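PT26-6P (Thermococcus sp., PDB 2WB7) is of unknown function but is encoded by a euryarchaeal mobile element and joins two immunoglobulin-like domains to a C-terminal helical domain. Local coordinates at residues S517-A520 / K521-E524; A481-H484 / E485-G488; Q472-L475 / N476-A480. One frame throughout, in Å; residues are numbered along the deposited sequence.

Interaction 1. Residues S517-A520 / K521-E524; sequences SNLA and KEYE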
loop_
_atom_site.group_PDB
_atom_site.type_symbol
_atom_site.label_atom_id
_atom_site.label_comp_id
_atom_site.label_asym_id
_atom_site.label_seq_id
_atom_site.Cartn_x
_atom_site.Cartn_y
_atom_site.Cartn_z
ATOM N N SER A 517 -5.524 2.527 -26.656
ATOM C CA SER A 517 -5.105 3.147 -27.879
ATOM C C SER A 517 -3.887 2.420 -28.442
ATOM O O SER A 517 -3.844 2.112 -29.629
ATOM C CB SER A 517 -4.817 4.623 -27.657
ATOM O OG SER A 517 -4.303 5.198 -28.839
ATOM N N ASN A 518 -2.916 2.102 -27.593
ATOM C CA ASN A 518 -1.750 1.381 -28.073
ATOM C C ASN A 518 -2.078 -0.032 -28.528
ATOM O O ASN A 518 -1.464 -0.556 -29.456
ATOM C CB ASN A 518 -0.618 1.371 -27.038
ATOM C CG ASN A 518 -0.090 2.766 -26.737
ATOM O OD1 ASN A 518 0.595 2.977 -25.740
ATOM N ND2 ASN A 518 -0.418 3.723 -27.587
ATOM N N LEU A 519 -3.037 -0.666 -27.871
ATOM C CA LEU A 519 -3.436 -1.994 -28.301
ATOM C C LEU A 519 -4.019 -1.873 -29.702
ATOM O O LEU A 519 -3.706 -2.686 -30.598
ATOM C CB LEU A 519 -4.452 -2.601 -27.340
ATOM C CG LEU A 519 -4.930 -4.015 -27.678
ATOM C CD1 LEU A 519 -3.764 -4.908 -27.977
ATOM C CD2 LEU A 519 -5.734 -4.580 -26.551
ATOM N N ALA A 520 -4.855 -0.850 -29.900
ATOM C CA ALA A 520 -5.429 -0.604 -31.221
ATOM C C ALA A 520 -4.355 -0.560 -32.305
ATOM O O ALA A 520 -4.470 -1.228 -33.339
ATOM C CB ALA A 520 -6.245 0.672 -31.238
ATOM N N LYS A 521 -3.310 0.226 -32.067
ATOM C CA LYS A 521 -2.288 0.445 -33.077
ATOM C C LYS A 521 -1.520 -0.822 -33.422
ATOM O O LYS A 521 -0.856 -0.885 -34.451
ATOM C CB LYS A 521 -1.308 1.513 -32.627
ATOM C CG LYS A 521 -1.947 2.824 -32.270
ATOM C CD LYS A 521 -0.890 3.830 -31.896
ATOM C CE LYS A 521 -1.514 5.127 -31.431
ATOM N NZ LYS A 521 -2.270 5.796 -32.534
ATOM N N GLU A 522 -1.595 -1.833 -32.573
ATOM C CA GLU A 522 -0.900 -3.064 -32.903
ATOM C C GLU A 522 -1.559 -3.757 -34.073
ATOM O O GLU A 522 -0.945 -4.578 -34.747
ATOM C CB GLU A 522 -0.840 -3.995 -31.708
ATOM C CG GLU A 522 0.180 -3.581 -30.691
ATOM C CD GLU A 522 0.005 -4.354 -29.421
ATOM O OE1 GLU A 522 -0.776 -5.334 -29.433
ATOM O OE2 GLU A 522 0.636 -3.992 -28.405
ATOM N N TYR A 523 -2.812 -3.407 -34.325
ATOM C CA TYR A 523 -3.576 -4.003 -35.407
ATOM C C TYR A 523 -3.529 -3.203 -36.714
ATOM O O TYR A 523 -3.852 -3.729 -37.774
ATOM C CB TYR A 523 -5.006 -4.215 -34.937
ATOM C CG TYR A 523 -5.036 -5.215 -33.833
ATOM C CD1 TYR A 523 -5.025 -6.576 -34.114
ATOM C CD2 TYR A 523 -5.017 -4.812 -32.505
ATOM C CE1 TYR A 523 -5.031 -7.507 -33.115
ATOM C CE2 TYR A 523 -5.021 -5.746 -31.500
ATOM C CZ TYR A 523 -5.028 -7.085 -31.817
ATOM O OH TYR A 523 -5.022 -8.007 -30.819
ATOM N N GLU A 524 -3.128 -1.938 -36.642
ATOM C CA GLU A 524 -3.052 -1.108 -37.832
ATOM C C GLU A 524 -1.714 -1.258 -38.533
ATOM O O GLU A 524 -0.689 -1.411 -37.881
ATOM C CB GLU A 524 -3.287 0.337 -37.460
ATOM C CG GLU A 524 -4.621 0.556 -36.820
ATOM C CD GLU A 524 -4.687 1.876 -36.089
ATOM O OE1 GLU A 524 -3.621 2.514 -35.937
ATOM O OE2 GLU A 524 -5.800 2.263 -35.661
#

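Interaction 2. Residues A481-H484 / E485-G488; sequences AKKH and EMAG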
loop_
_atom_site.group_PDB
_atom_site.type_symbol
_atom_site.label_atom_id
_atom_site.label_comp_id
_atom_site.label_asym_id
_atom_site.label_seq_id
_atom_site.Cartn_x
_atom_site.Cartn_y
_atom_site.Cartn_z
ATOM N N ALA A 481 -10.561 -0.388 -34.566
ATOM C CA ALA A 481 -11.657 0.543 -34.406
ATOM C C ALA A 481 -12.381 0.370 -33.055
ATOM O O ALA A 481 -12.774 1.345 -32.411
ATOM C CB ALA A 481 -12.629 0.410 -35.574
ATOM N N LYS A 482 -12.536 -0.872 -32.619
ATOM C CA LYS A 482 -13.200 -1.141 -31.352
ATOM C C LYS A 482 -12.438 -0.584 -30.135
ATOM O O LYS A 482 -13.018 0.101 -29.266
ATOM C CB LYS A 482 -13.377 -2.638 -31.191
ATOM C CG LYS A 482 -14.510 -3.013 -30.281
ATOM C CD LYS A 482 -14.560 -4.505 -30.133
ATOM C CE LYS A 482 -15.665 -4.943 -29.207
ATOM N NZ LYS A 482 -15.404 -6.377 -28.862
ATOM N N LYS A 483 -11.138 -0.882 -30.081
ATOM C CA LYS A 483 -10.289 -0.417 -28.990
ATOM C C LYS A 483 -10.120 1.091 -29.008
ATOM O O LYS A 483 -10.017 1.714 -27.948
ATOM C CB LYS A 483 -8.915 -1.062 -29.050
ATOM C CG LYS A 483 -8.925 -2.510 -29.427
ATOM C CD LYS A 483 -9.673 -3.388 -28.466
ATOM C CE LYS A 483 -9.046 -4.787 -28.487
ATOM N NZ LYS A 483 -10.048 -5.874 -28.641
ATOM N N HIS A 484 -10.055 1.678 -30.203
ATOM C CA HIS A 484 -10.031 3.137 -30.303
ATOM C C HIS A 484 -11.292 3.720 -29.679
ATOM O O HIS A 484 -11.213 4.706 -28.955
ATOM C CB HIS A 484 -9.863 3.643 -31.750
ATOM C CG HIS A 484 -8.445 3.639 -32.243
ATOM N ND1 HIS A 484 -7.397 4.160 -31.512
ATOM C CD2 HIS A 484 -7.904 3.186 -33.399
ATOM C CE1 HIS A 484 -6.272 4.018 -32.191
ATOM N NE2 HIS A 484 -6.551 3.419 -33.334
ATOM N N GLU A 485 -12.456 3.127 -29.940
ATOM C CA GLU A 485 -13.673 3.647 -29.319
ATOM C C GLU A 485 -13.627 3.516 -27.796
ATOM O O GLU A 485 -14.117 4.389 -27.072
ATOM C CB GLU A 485 -14.951 2.992 -29.848
ATOM C CG GLU A 485 -16.166 3.815 -29.453
ATOM C CD GLU A 485 -17.482 3.027 -29.333
ATOM O OE1 GLU A 485 -17.523 1.848 -29.741
ATOM O OE2 GLU A 485 -18.478 3.620 -28.825
HETATM N N MSE A 486 -13.039 2.418 -27.322
HETATM C CA MSE A 486 -12.888 2.168 -25.893
HETATM C C MSE A 486 -11.968 3.204 -25.249
HETATM O O MSE A 486 -12.256 3.725 -24.159
HETATM C CB MSE A 486 -12.335 0.769 -25.683
HETATM C CG MSE A 486 -13.340 -0.348 -25.966
HETATM SE SE MSE A 486 -12.408 -2.062 -26.172
HETATM C CE MSE A 486 -13.854 -3.347 -25.974
ATOM N N ALA A 487 -10.866 3.502 -25.943
ATOM C CA ALA A 487 -9.917 4.531 -25.541
ATOM C C ALA A 487 -10.593 5.901 -25.444
ATOM O O ALA A 487 -10.497 6.588 -24.434
ATOM C CB ALA A 487 -8.790 4.565 -26.518
ATOM N N GLY A 488 -11.310 6.281 -26.490
ATOM C CA GLY A 488 -12.055 7.522 -26.493
ATOM C C GLY A 488 -13.058 7.569 -25.367
ATOM O O GLY A 488 -13.223 8.609 -24.715
HETATM O O HOH W 1 -15.683 -0.190 -28.783
#

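Interaction 3. Residues Q472-L475 / N476-A480; sequences QMFL and NYLNA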
loop_
_atom_site.group_PDB
_atom_site.type_symbol
_atom_site.label_atom_id
_atom_site.label_comp_id
_atom_site.label_asym_id
_atom_site.label_seq_id
_atom_site.Cartn_x
_atom_site.Cartn_y
_atom_site.Cartn_z
ATOM N N GLN A 472 -8.154 -11.278 -42.354
ATOM C CA GLN A 472 -7.526 -10.838 -41.119
ATOM C C GLN A 472 -7.459 -9.324 -41.091
ATOM O O GLN A 472 -7.595 -8.690 -40.048
ATOM C CB GLN A 472 -6.137 -11.423 -40.972
ATOM C CG GLN A 472 -5.537 -11.141 -39.602
ATOM C CD GLN A 472 -6.319 -11.802 -38.453
ATOM O OE1 GLN A 472 -6.356 -13.020 -38.326
ATOM N NE2 GLN A 472 -6.946 -10.989 -37.624
HETATM N N MSE A 473 -7.264 -8.736 -42.257
HETATM C CA MSE A 473 -7.135 -7.304 -42.331
HETATM C C MSE A 473 -8.482 -6.646 -42.006
HETATM O O MSE A 473 -8.555 -5.539 -41.471
HETATM C CB MSE A 473 -6.632 -6.909 -43.717
HETATM C CG MSE A 473 -5.711 -5.702 -43.680
HETATM SE SE MSE A 473 -4.169 -6.069 -42.533
HETATM C CE MSE A 473 -4.266 -4.501 -41.397
ATOM N N PHE A 474 -9.562 -7.333 -42.329
ATOM C CA PHE A 474 -10.881 -6.805 -42.054
ATOM C C PHE A 474 -11.106 -6.901 -40.545
ATOM O O PHE A 474 -11.546 -5.947 -39.900
ATOM C CB PHE A 474 -11.918 -7.603 -42.844
ATOM C CG PHE A 474 -13.339 -7.241 -42.541
ATOM C CD1 PHE A 474 -13.870 -6.056 -42.980
ATOM C CD2 PHE A 474 -14.157 -8.115 -41.841
ATOM C CE1 PHE A 474 -15.193 -5.737 -42.712
ATOM C CE2 PHE A 474 -15.467 -7.808 -41.578
ATOM C CZ PHE A 474 -15.987 -6.616 -42.006
ATOM N N LEU A 475 -10.798 -8.066 -39.981
ATOM C CA LEU A 475 -10.821 -8.242 -38.541
ATOM C C LEU A 475 -9.958 -7.188 -37.854
ATOM O O LEU A 475 -10.429 -6.490 -36.948
ATOM C CB LEU A 475 -10.344 -9.643 -38.156
ATOM C CG LEU A 475 -11.305 -10.794 -38.466
ATOM C CD1 LEU A 475 -10.803 -12.085 -37.815
ATOM C CD2 LEU A 475 -12.745 -10.469 -38.034
ATOM N N ASN A 476 -8.708 -7.052 -38.306
ATOM C CA ASN A 476 -7.779 -6.147 -37.644
ATOM C C ASN A 476 -8.272 -4.719 -37.561
ATOM O O ASN A 476 -8.143 -4.076 -36.524
ATOM C CB ASN A 476 -6.415 -6.192 -38.294
ATOM C CG ASN A 476 -5.650 -7.434 -37.930
ATOM O OD1 ASN A 476 -6.037 -8.171 -37.029
ATOM N ND2 ASN A 476 -4.566 -7.691 -38.645
ATOM N N TYR A 477 -8.846 -4.222 -38.645
ATOM C CA TYR A 477 -9.347 -2.864 -38.640
ATOM C C TYR A 477 -10.589 -2.699 -37.759
ATOM O O TYR A 477 -10.760 -1.660 -37.102
ATOM C CB TYR A 477 -9.650 -2.394 -40.060
ATOM C CG TYR A 477 -8.479 -1.738 -40.763
ATOM C CD1 TYR A 477 -7.964 -0.528 -40.305
ATOM C CD2 TYR A 477 -7.908 -2.308 -41.902
ATOM C CE1 TYR A 477 -6.908 0.093 -40.944
ATOM C CE2 TYR A 477 -6.857 -1.692 -42.553
ATOM C CZ TYR A 477 -6.364 -0.488 -42.073
ATOM O OH TYR A 477 -5.311 0.135 -42.704
ATOM N N LEU A 478 -11.463 -3.705 -37.750
ATOM C CA LEU A 478 -12.612 -3.664 -36.853
ATOM C C LEU A 478 -12.119 -3.649 -35.411
ATOM O O LEU A 478 -12.592 -2.880 -34.578
ATOM C CB LEU A 478 -13.526 -4.860 -37.076
ATOM C CG LEU A 478 -14.366 -4.823 -38.347
ATOM C CD1 LEU A 478 -15.215 -6.084 -38.408
ATOM C CD2 LEU A 478 -15.206 -3.548 -38.388
ATOM N N ASN A 479 -11.133 -4.485 -35.123
ATOM C CA ASN A 479 -10.590 -4.537 -33.791
ATOM C C ASN A 479 -9.873 -3.246 -33.366
ATOM O O ASN A 479 -10.068 -2.768 -32.242
ATOM C CB ASN A 479 -9.698 -5.751 -33.621
ATOM C CG ASN A 479 -9.456 -6.062 -32.179
ATOM O OD1 ASN A 479 -8.317 -6.044 -31.706
ATOM N ND2 ASN A 479 -10.533 -6.295 -31.440
ATOM N N ALA A 480 -9.057 -2.681 -34.256
ATOM C CA ALA A 480 -8.448 -1.382 -33.986
ATOM C C ALA A 480 -9.553 -0.389 -33.715
ATOM O O ALA A 480 -9.504 0.362 -32.750
ATOM C CB ALA A 480 -7.572 -0.909 -35.155
#

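Interaction 1. Residues S517-A520 / K521-E524
L519 and Y523 lie alongside each other on the last turns of helix 503-523, their side chains pointing the same way, with L519 CD1 3.8 Å from ring atom CE2 of Y523. L519 has CG opposite its backbone N (chi1 -179°), which carries the isobutyl group along to the phenol. The flat phenol suits its place because it can lie against the leucine methyl and turn its edge to the backbone, where A520 O lies in the ring plane. CD1 of L519 also meets E522 OE1 at 3.4 Å, an apolar methyl beside a carboxylate. On another side of the turn the flexible methylenes of K521 run past S517, CE reaching 3.8 Å from S517 OG, whose hydrogen bond goes to E454 on helix 442-465.

The backbone sets these positions. K521 N bonds S517 O at 3.1 Å in the alpha pattern, but E522 N is bonded chiefly to L519 O at 3.0 Å and only weakly to N518 O, and Y523 N takes A520 O at 2.9 Å; both shifted bonds span three residues and rise above the acceptor's carbonyl plane. With Y523 replaced by an alanine, L519 CD1 would probably lose its aromatic neighbour and a gap would open beside N476 and N479. The chemistry is apolar flanks on a backbone passing from i+4 to i+3 bonding, with E524 OE2 given over to H484 NE2 of helix 471-499.

Interaction 2. Residues A481-H484 / E485-G488
K482 and M486, one helical turn apart, meet because K482 swings CG beside its own carbonyl carbon (chi1 -155°) and then runs fully extended, while M486 sets CG beside its backbone N (chi1 -72°) and stretches back along the helix. The two chains slant across each other, and their CE atoms come 4.0 Å apart. K483 lies alongside the same residue, its CD 3.8 Å from the selenium atom SE of M486, a selenomethionine. A long, flexible, apolar chain suits this place: it gives the methylenes of two lysines an apolar surface while their ammonium ends go elsewhere. Those ends are paired in the buried surroundings, K482 NZ with D7 and D393, K483 NZ with D9 and D7, so the N-terminal residues fold against this helix.

The backbone is regular alpha helix, with M486 N on K482 O at 3.0 Å and A487 N on K483 O at 2.8 Å. K482 O takes a second donor, a water at 2.7 Å that also donates to E485 OE1 at 2.9 Å, tying the carboxylate to the preceding turn. E485 itself receives the backbone N of V390 and M391 and the ammonium of K425, while H484 turns ND1 to E454. The short side chain of A487 lies against E454 of helix 442-465, and G488 N bonds H484 O at 2.9 Å.

Every long polar chain here is therefore buried together with a mate. That pairing is likely to offset much of the cost of burying charge, while M486 packs against both lysine stems.

Interaction 3. Residues Q472-L475 / N476-A480
Q472 through L475 each offer a carbonyl to the backbone N four residues on, from N476 to N479, giving an unbroken alpha helix in which Y477 N reaches M473 O at 3.1 Å and N479 N reaches L475 O at 2.8 Å. Three side-chain pairs follow that spacing.

On the exposed side, Q472 bends at its second torsion (chi2 64°) so that its amide reaches forward to N476, and NE2 donates to N476 OD1 at 3.0 Å. The two amide planes stand 32° apart, and the donor sits well above the carbonyl plane of N476, so the bond is not aimed at a lone pair. Amides suit this partly exposed place because they can bond each other without bringing in charge.

Farther round the helix, F474 and L478 make a CH-pi contact: L478 CD1 hangs over one face of the phenyl ring, 4.0 Å from its centroid and 28° off the normal, closest to F474 CE2 at 3.6 Å. The branched leucine supplies a methyl for the flat face, and the ring also stacks with Y403 of helix 393-404, while L478 touches L399 there. M473, a selenomethionine, curls so that its CE comes 4.0 Å from Y477 CE2 and 4.1 Å from N476 CB, a methyl against the ring toward its hydroxyl end. The phenol of Y477 packs against D461 and K464 of helix 442-465.

The Q472-N476 bond thus lies on the more exposed side, where N476 also touches Y523 of helix 503-523, while F474 and L478 turn to helix 393-404 and Y477 to helix 442-465. Dispersion and CH-pi forces probably dominate around these three buried residues, with a single side-chain amide hydrogen bond bracing the exposed side.

Along the chain the order is interaction 3, then interaction 2, then interaction 1. Interactions 3 and 2 occupy successive turns of helix 471-499, their centres about 13 Å apart, and adjoin without other contact. Interaction 1 lies on helix 503-523, the next helix, its centre about 10 Å from each of the others. The two helices form a hairpin, in which A520 packs between A480 and H484, L519 meets K483, and Y523 lies beside N476 and N479. All three thus belong to the C-terminal helical domain, 31 to 40 Å from the centre of this elongated chain, where local turns on one helix set the surface met by the other.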